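Local structure of arginase (Trypanosoma brucei brucei, 4RHJ) at residues A[49-54]-A[143-148]; A[198-203]-A[258-263]. The protein is of unknown function but has the arginase-deacetylase fold of the arginase family, having evolved without the binuclear manganese cluster of true arginases. One frame throughout, in Å; residues are numbered along the deposited sequence.

Interaction 1 (A[49-54]-A[143-148])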
ATOM      1  N   PHE A  49      -8.025 -18.241 -20.894  1.00 29.79           N
ATOM      2  CA  PHE A  49      -9.458 -18.054 -20.897  1.00 22.99           C
ATOM      3  C   PHE A  49      -9.939 -17.435 -19.600  1.00 21.50           C
ATOM      4  O   PHE A  49      -9.196 -17.338 -18.635  1.00 22.32           O
ATOM      5  CB  PHE A  49     -10.175 -19.369 -21.191  1.00 16.97           C
ATOM      6  CG  PHE A  49      -9.919 -20.457 -20.202  1.00 14.27           C
ATOM      7  CD1 PHE A  49      -8.903 -21.365 -20.412  1.00 22.46           C
ATOM      8  CD2 PHE A  49     -10.724 -20.599 -19.095  1.00 16.80           C
ATOM      9  CE1 PHE A  49      -8.677 -22.375 -19.517  1.00 26.43           C
ATOM     10  CE2 PHE A  49     -10.517 -21.598 -18.207  1.00 16.49           C
ATOM     11  CZ  PHE A  49      -9.483 -22.496 -18.412  1.00 29.18           C
ATOM     12  N   GLY A  50     -11.188 -16.979 -19.615  1.00 31.13           N
ATOM     13  CA  GLY A  50     -11.801 -16.342 -18.470  1.00 26.38           C
ATOM     14  C   GLY A  50     -12.760 -17.279 -17.783  1.00 17.38           C
ATOM     15  O   GLY A  50     -13.647 -17.837 -18.404  1.00 21.97           O
ATOM     16  N   TYR A  51     -12.564 -17.437 -16.487  1.00 15.59           N
ATOM     17  CA  TYR A  51     -13.317 -18.365 -15.679  1.00 16.12           C
ATOM     18  C   TYR A  51     -14.096 -17.605 -14.587  1.00 20.03           C
ATOM     19  O   TYR A  51     -13.532 -16.764 -13.893  1.00 22.39           O
ATOM     20  CB  TYR A  51     -12.355 -19.396 -15.070  1.00 21.96           C
ATOM     21  CG  TYR A  51     -13.012 -20.461 -14.215  1.00 21.73           C
ATOM     22  CD1 TYR A  51     -13.760 -21.477 -14.789  1.00 16.23           C
ATOM     23  CD2 TYR A  51     -12.869 -20.448 -12.838  1.00 21.50           C
ATOM     24  CE1 TYR A  51     -14.356 -22.441 -14.014  1.00 23.41           C
ATOM     25  CE2 TYR A  51     -13.445 -21.412 -12.062  1.00 16.80           C
ATOM     26  CZ  TYR A  51     -14.195 -22.402 -12.645  1.00 23.46           C
ATOM     27  OH  TYR A  51     -14.771 -23.366 -11.851  1.00 20.87           O
ATOM     28  N   GLY A  52     -15.385 -17.897 -14.424  1.00 19.89           N
ATOM     29  CA  GLY A  52     -16.228 -17.046 -13.594  1.00 19.15           C
ATOM     30  C   GLY A  52     -16.944 -17.693 -12.429  1.00 13.89           C
ATOM     31  O   GLY A  52     -17.901 -17.131 -11.924  1.00 14.71           O
ATOM     32  N   ALA A  53     -16.459 -18.842 -11.968  1.00 20.12           N
ATOM     33  CA  ALA A  53     -17.131 -19.570 -10.894  1.00 20.38           C
ATOM     34  C   ALA A  53     -17.072 -18.856  -9.541  1.00 23.96           C
ATOM     35  O   ALA A  53     -16.023 -18.384  -9.114  1.00 22.41           O
ATOM     36  CB  ALA A  53     -16.548 -20.949 -10.768  1.00 24.89           C
ATOM     37  N   GLY A  54     -18.208 -18.778  -8.861  1.00 15.70           N
ATOM     38  CA  GLY A  54     -18.238 -18.154  -7.545  1.00 17.06           C
ATOM     39  C   GLY A  54     -18.076 -16.644  -7.468  1.00 20.80           C
ATOM     40  O   GLY A  54     -17.944 -16.087  -6.376  1.00 24.21           O
ATOM     41  N   ASP A 143     -13.318 -18.335  -8.214  1.00 17.18           N
ATOM     42  CA  ASP A 143     -13.061 -18.460  -6.784  1.00 21.55           C
ATOM     43  C   ASP A 143     -11.901 -19.409  -6.457  1.00 14.21           C
ATOM     44  O   ASP A 143     -11.563 -19.603  -5.298  1.00 25.21           O
ATOM     45  CB  ASP A 143     -14.342 -18.908  -6.060  1.00 20.07           C
ATOM     46  CG  ASP A 143     -15.013 -20.113  -6.724  1.00 14.49           C
ATOM     47  OD1 ASP A 143     -14.414 -20.735  -7.630  1.00 18.64           O
ATOM     48  OD2 ASP A 143     -16.154 -20.449  -6.331  1.00 22.02           O
ATOM     49  N   GLY A 144     -11.260 -19.981  -7.466  1.00 17.38           N
ATOM     50  CA  GLY A 144     -10.173 -20.896  -7.185  1.00 17.48           C
ATOM     51  C   GLY A 144     -10.502 -22.338  -7.482  1.00 17.49           C
ATOM     52  O   GLY A 144      -9.633 -23.189  -7.388  1.00 18.00           O
ATOM     53  N   SER A 145     -11.756 -22.595  -7.850  1.00 18.21           N
ATOM     54  CA  SER A 145     -12.202 -23.927  -8.271  1.00 19.97           C
ATOM     55  C   SER A 145     -11.489 -24.426  -9.516  1.00 24.54           C
ATOM     56  O   SER A 145     -11.315 -25.633  -9.710  1.00 19.73           O
ATOM     57  CB  SER A 145     -13.701 -23.916  -8.531  1.00 16.40           C
ATOM     58  OG  SER A 145     -14.072 -22.758  -9.254  1.00 22.78           O
ATOM     59  N   ALA A 146     -11.084 -23.484 -10.362  1.00 21.00           N
ATOM     60  CA  ALA A 146     -10.311 -23.793 -11.561  1.00 22.03           C
ATOM     61  C   ALA A 146      -8.870 -24.163 -11.240  1.00 29.03           C
ATOM     62  O   ALA A 146      -7.994 -24.034 -12.088  1.00 30.57           O
ATOM     63  CB  ALA A 146     -10.333 -22.624 -12.521  1.00 24.47           C
ATOM     64  N   THR A 147      -8.612 -24.583 -10.007  1.00 22.73           N
ATOM     65  CA  THR A 147      -7.329 -25.191  -9.691  1.00 15.02           C
ATOM     66  C   THR A 147      -7.527 -26.687  -9.779  1.00 19.34           C
ATOM     67  O   THR A 147      -6.800 -27.373 -10.484  1.00 23.33           O
ATOM     68  CB  THR A 147      -6.807 -24.765  -8.314  1.00 14.71           C
ATOM     69  OG1 THR A 147      -6.289 -23.430  -8.416  1.00 21.27           O
ATOM     70  CG2 THR A 147      -5.691 -25.711  -7.827  1.00 16.84           C
ATOM     71  N   LEU A 148      -8.568 -27.160  -9.110  1.00 21.84           N
ATOM     72  CA  LEU A 148      -8.966 -28.560  -9.120  1.00 23.25           C
ATOM     73  C   LEU A 148      -9.084 -29.155 -10.532  1.00 17.22           C
ATOM     74  O   LEU A 148      -8.459 -30.159 -10.833  1.00 17.09           O
ATOM     75  CB  LEU A 148     -10.294 -28.697  -8.362  1.00 18.90           C
ATOM     76  CG  LEU A 148     -11.037 -30.029  -8.337  1.00 26.73           C
ATOM     77  CD1 LEU A 148     -10.125 -31.164  -7.890  1.00 22.74           C
ATOM     78  CD2 LEU A 148     -12.242 -29.904  -7.424  1.00 11.17           C
TER
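Tyr51 and Ser145 carry the polar side of this contact, meeting hydroxyl to hydroxyl. Tyr51 OH donates to Ser145 OG at 2.8 Å, and Ser145 OG arrives at the edge of the phenol ring, in its plane. The serine hydroxyl extends the row of bonds: Ser145 OG donates to Asp143 OD1 at 2.6 Å, nearly in line with the carboxylate C-O bond. Asp143 OD1 also accepts from Ser145 N at 3.3 Å, with an N-H...O angle of 160°, from above the carboxylate plane. That second bond makes an Asx turn, next to the type I turn from Gly144 to Thr147.

The apolar contact falls on the same ring. Ala146 CB sits over one face, shifted toward the rim, 3.6 Å from the ring centroid of Tyr51, a CH-pi contact; it is 3.4 Å from both Tyr51 CD2 and Tyr51 CE2. With CG anti to the backbone N (chi1 -179°), the tyrosine reaches across to both Ser145 and Ala146. Beyond the two segments, Trp119 of helix 116-131 meets the Tyr51 ring edge-to-face.

Carbon-oxygen packing adds Ala53 CB beside Ser145 OG at 3.4 Å and Gly54 CA against Asp143 OD2 at 3.3 Å.

The contact joins the loops at the C-terminal ends of the adjacent parallel strands 46-50 and 136-140. Asp143-Gly144-Ser145 correspond to the Asp-His-Ser of the arginase Gly-Gly-Asp-His-Ser motif, with glycine in the place of the histidine that binds manganese in true arginases, consistent with the missing cluster. Ser145 OG both receives and gives, so its rotation is fixed from two sides and Asp143 OD1 is gripped by two bonds; this probably ties the tyrosine to the Asx turn.

Interaction 2 (A[198-203]-A[258-263])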
ATOM      1  N   ASN A 198       0.180 -17.302   3.750  1.00 14.67           N
ATOM      2  CA  ASN A 198      -0.894 -17.581   4.711  1.00 15.04           C
ATOM      3  C   ASN A 198      -0.842 -16.677   5.949  1.00 17.07           C
ATOM      4  O   ASN A 198       0.223 -16.484   6.527  1.00 19.51           O
ATOM      5  CB  ASN A 198      -0.846 -19.049   5.158  1.00 16.97           C
ATOM      6  CG  ASN A 198      -1.421 -20.007   4.137  1.00 18.31           C
ATOM      7  OD1 ASN A 198      -1.716 -21.148   4.464  1.00 23.64           O
ATOM      8  ND2 ASN A 198      -1.576 -19.556   2.898  1.00 18.76           N
ATOM      9  N   ARG A 199      -1.981 -16.115   6.355  1.00 13.74           N
ATOM     10  CA  ARG A 199      -2.029 -15.365   7.619  1.00 26.97           C
ATOM     11  C   ARG A 199      -3.335 -15.542   8.396  1.00 19.17           C
ATOM     12  O   ARG A 199      -3.521 -14.934   9.438  1.00 18.71           O
ATOM     13  CB  ARG A 199      -1.758 -13.871   7.379  1.00 35.88           C
ATOM     14  CG  ARG A 199      -2.615 -13.194   6.321  1.00 24.40           C
ATOM     15  CD  ARG A 199      -2.027 -11.836   5.899  1.00 16.91           C
ATOM     16  NE  ARG A 199      -2.887 -11.162   4.932  1.00 14.64           N
ATOM     17  CZ  ARG A 199      -2.856 -11.366   3.620  1.00  6.00           C
ATOM     18  NH1 ARG A 199      -1.974 -12.196   3.093  1.00 11.25           N
ATOM     19  NH2 ARG A 199      -3.704 -10.705   2.842  1.00 21.48           N
ATOM     20  N   GLN A 200      -4.209 -16.405   7.893  1.00 21.84           N
ATOM     21  CA  GLN A 200      -5.409 -16.800   8.616  1.00 19.75           C
ATOM     22  C   GLN A 200      -5.408 -18.317   8.748  1.00 13.34           C
ATOM     23  O   GLN A 200      -5.981 -19.020   7.920  1.00 26.77           O
ATOM     24  CB  GLN A 200      -6.666 -16.333   7.885  1.00 21.71           C
ATOM     25  CG  GLN A 200      -7.948 -16.534   8.675  1.00 29.70           C
ATOM     26  CD  GLN A 200      -9.189 -16.329   7.831  1.00 31.24           C
ATOM     27  OE1 GLN A 200      -9.224 -15.462   6.960  1.00 44.08           O
ATOM     28  NE2 GLN A 200     -10.215 -17.130   8.083  1.00 30.03           N
ATOM     29  N   VAL A 201      -4.748 -18.816   9.788  1.00 18.40           N
ATOM     30  CA  VAL A 201      -4.554 -20.237   9.948  1.00 19.00           C
ATOM     31  C   VAL A 201      -5.296 -20.725  11.187  1.00 12.43           C
ATOM     32  O   VAL A 201      -5.082 -20.241  12.293  1.00 20.70           O
ATOM     33  CB  VAL A 201      -3.049 -20.588  10.056  1.00 18.79           C
ATOM     34  CG1 VAL A 201      -2.837 -22.073   9.899  1.00 17.98           C
ATOM     35  CG2 VAL A 201      -2.252 -19.857   9.020  1.00 12.70           C
ATOM     36  N   SER A 202      -6.200 -21.673  10.993  1.00 28.50           N
ATOM     37  CA  SER A 202      -6.902 -22.270  12.111  1.00 17.86           C
ATOM     38  C   SER A 202      -6.231 -23.590  12.496  1.00 29.03           C
ATOM     39  O   SER A 202      -5.267 -24.023  11.866  1.00 33.11           O
ATOM     40  CB  SER A 202      -8.369 -22.480  11.773  1.00 12.59           C
ATOM     41  OG  SER A 202      -8.533 -23.367  10.696  1.00 22.29           O
ATOM     42  N   SER A 203      -6.733 -24.218  13.549  1.00 33.43           N
ATOM     43  CA  SER A 203      -6.229 -25.502  13.990  1.00 27.99           C
ATOM     44  C   SER A 203      -6.609 -26.571  12.983  1.00 21.96           C
ATOM     45  O   SER A 203      -5.978 -27.612  12.916  1.00 26.74           O
ATOM     46  CB  SER A 203      -6.780 -25.845  15.371  1.00 31.50           C
ATOM     47  OG  SER A 203      -6.602 -24.761  16.264  1.00 32.70           O
ATOM     48  N   SER A 258     -13.529 -11.897   2.488  1.00 18.11           N
ATOM     49  CA  SER A 258     -13.143 -11.373   3.797  1.00 15.22           C
ATOM     50  C   SER A 258     -11.661 -11.052   3.738  1.00 12.49           C
ATOM     51  O   SER A 258     -10.841 -11.898   4.034  1.00 12.52           O
ATOM     52  CB  SER A 258     -13.427 -12.369   4.939  1.00 14.58           C
ATOM     53  OG  SER A 258     -14.796 -12.705   5.085  1.00 18.29           O
ATOM     54  N   PRO A 259     -11.320  -9.823   3.333  1.00 15.44           N
ATOM     55  CA  PRO A 259      -9.934  -9.411   3.113  1.00 19.62           C
ATOM     56  C   PRO A 259      -9.116  -9.497   4.394  1.00 21.38           C
ATOM     57  O   PRO A 259      -9.618  -9.247   5.504  1.00 15.68           O
ATOM     58  CB  PRO A 259     -10.076  -7.968   2.628  1.00 15.81           C
ATOM     59  CG  PRO A 259     -11.352  -7.526   3.184  1.00 20.78           C
ATOM     60  CD  PRO A 259     -12.251  -8.708   3.144  1.00 15.70           C
ATOM     61  N   VAL A 260      -7.853  -9.870   4.224  1.00 28.53           N
ATOM     62  CA  VAL A 260      -6.971 -10.109   5.340  1.00 14.60           C
ATOM     63  C   VAL A 260      -5.783  -9.159   5.275  1.00 18.80           C
ATOM     64  O   VAL A 260      -4.950  -9.255   4.380  1.00 20.82           O
ATOM     65  CB  VAL A 260      -6.456 -11.559   5.356  1.00 18.84           C
ATOM     66  CG1 VAL A 260      -5.829 -11.865   6.695  1.00 28.24           C
ATOM     67  CG2 VAL A 260      -7.586 -12.530   5.078  1.00 26.24           C
ATOM     68  N   ALA A 261      -5.705  -8.254   6.243  1.00 17.51           N
ATOM     69  CA  ALA A 261      -4.623  -7.276   6.330  1.00  6.08           C
ATOM     70  C   ALA A 261      -3.272  -7.903   6.720  1.00 10.28           C
ATOM     71  O   ALA A 261      -3.214  -9.036   7.206  1.00 16.93           O
ATOM     72  CB  ALA A 261      -5.007  -6.206   7.321  1.00  7.48           C
ATOM     73  N   GLY A 262      -2.191  -7.155   6.492  1.00 14.45           N
ATOM     74  CA  GLY A 262      -0.841  -7.600   6.803  1.00 17.51           C
ATOM     75  C   GLY A 262      -0.219  -8.373   5.656  1.00 15.06           C
ATOM     76  O   GLY A 262       0.697  -9.153   5.860  1.00 15.30           O
ATOM     77  N   GLY A 263      -0.707  -8.117   4.442  1.00 24.63           N
ATOM     78  CA  GLY A 263      -0.388  -8.927   3.275  1.00 12.13           C
ATOM     79  C   GLY A 263       0.775  -8.490   2.407  1.00 12.80           C
ATOM     80  O   GLY A 263       1.595  -7.656   2.773  1.00 14.41           O
TER
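Arg199 and Val260 pass each other in opposite directions, the arginine stem running alongside the valine with Arg199 CG 3.5 Å from Val260 CG1. Arg199 CG lies between the backbone N and carbonyl carbon (chi1 53°), and the chain then runs extended to NE, carrying the guanidinium past the valine side chain to its own carbonyl and that of Ala261. There the flat group is edge-on to Val260. Arg199 NE donates to Val260 O at 2.9 Å with a bent N-H...O angle of 133°; the oxygen lies in the guanidinium plane, whereas the donor stands well above the carbonyl plane, 66° out of it. NH2 closes on the same oxygen, but so tightly that its exact length is doubtful. A weak bond links Arg199 NE to Ala261 O at 3.1 Å.

Gly263 covers one guanidinium face, its CA 3.5 Å above the plane and over the centre. Gln200, by contrast, crosses Val260 at about a right angle, its OE1 resting 3.8 Å from Val260 CG2.

Arg199 NH2 has a second partner in Ser246 O, and NH1 bonds Val247 O. Arg267 of the second subunit donates to Gly262 O, and Asp71 of that subunit accepts from Gln200 NE2.

A buried arginine from the loop after strand 190-196 thus gathers carbonyls of the long loop after strand 239-244, on the C-terminal rim of the parallel sheet of the arginase-deacetylase fold, where one subunit of the three-chain assembly meets the next.

Both contacts join loops that follow strands of the one parallel sheet, but they share no segment, and their centres lie 21 Å apart. Interaction 1 sits near the middle of the chain, about 8 Å from its centre, between the loops of neighbouring strands; it is partly buried, with exposed residues at its end. Interaction 2 lies 20 Å out, yet its touching residues are mostly buried, with a second subunit packed and hydrogen-bonded against it. The chemistry differs accordingly: hydroxyls, a carboxylate and an aromatic face in 49-54 with 143-148, against a single arginine working on main-chain oxygens in 198-203 with 258-263. No other protein chain of the assembly touches interaction 1.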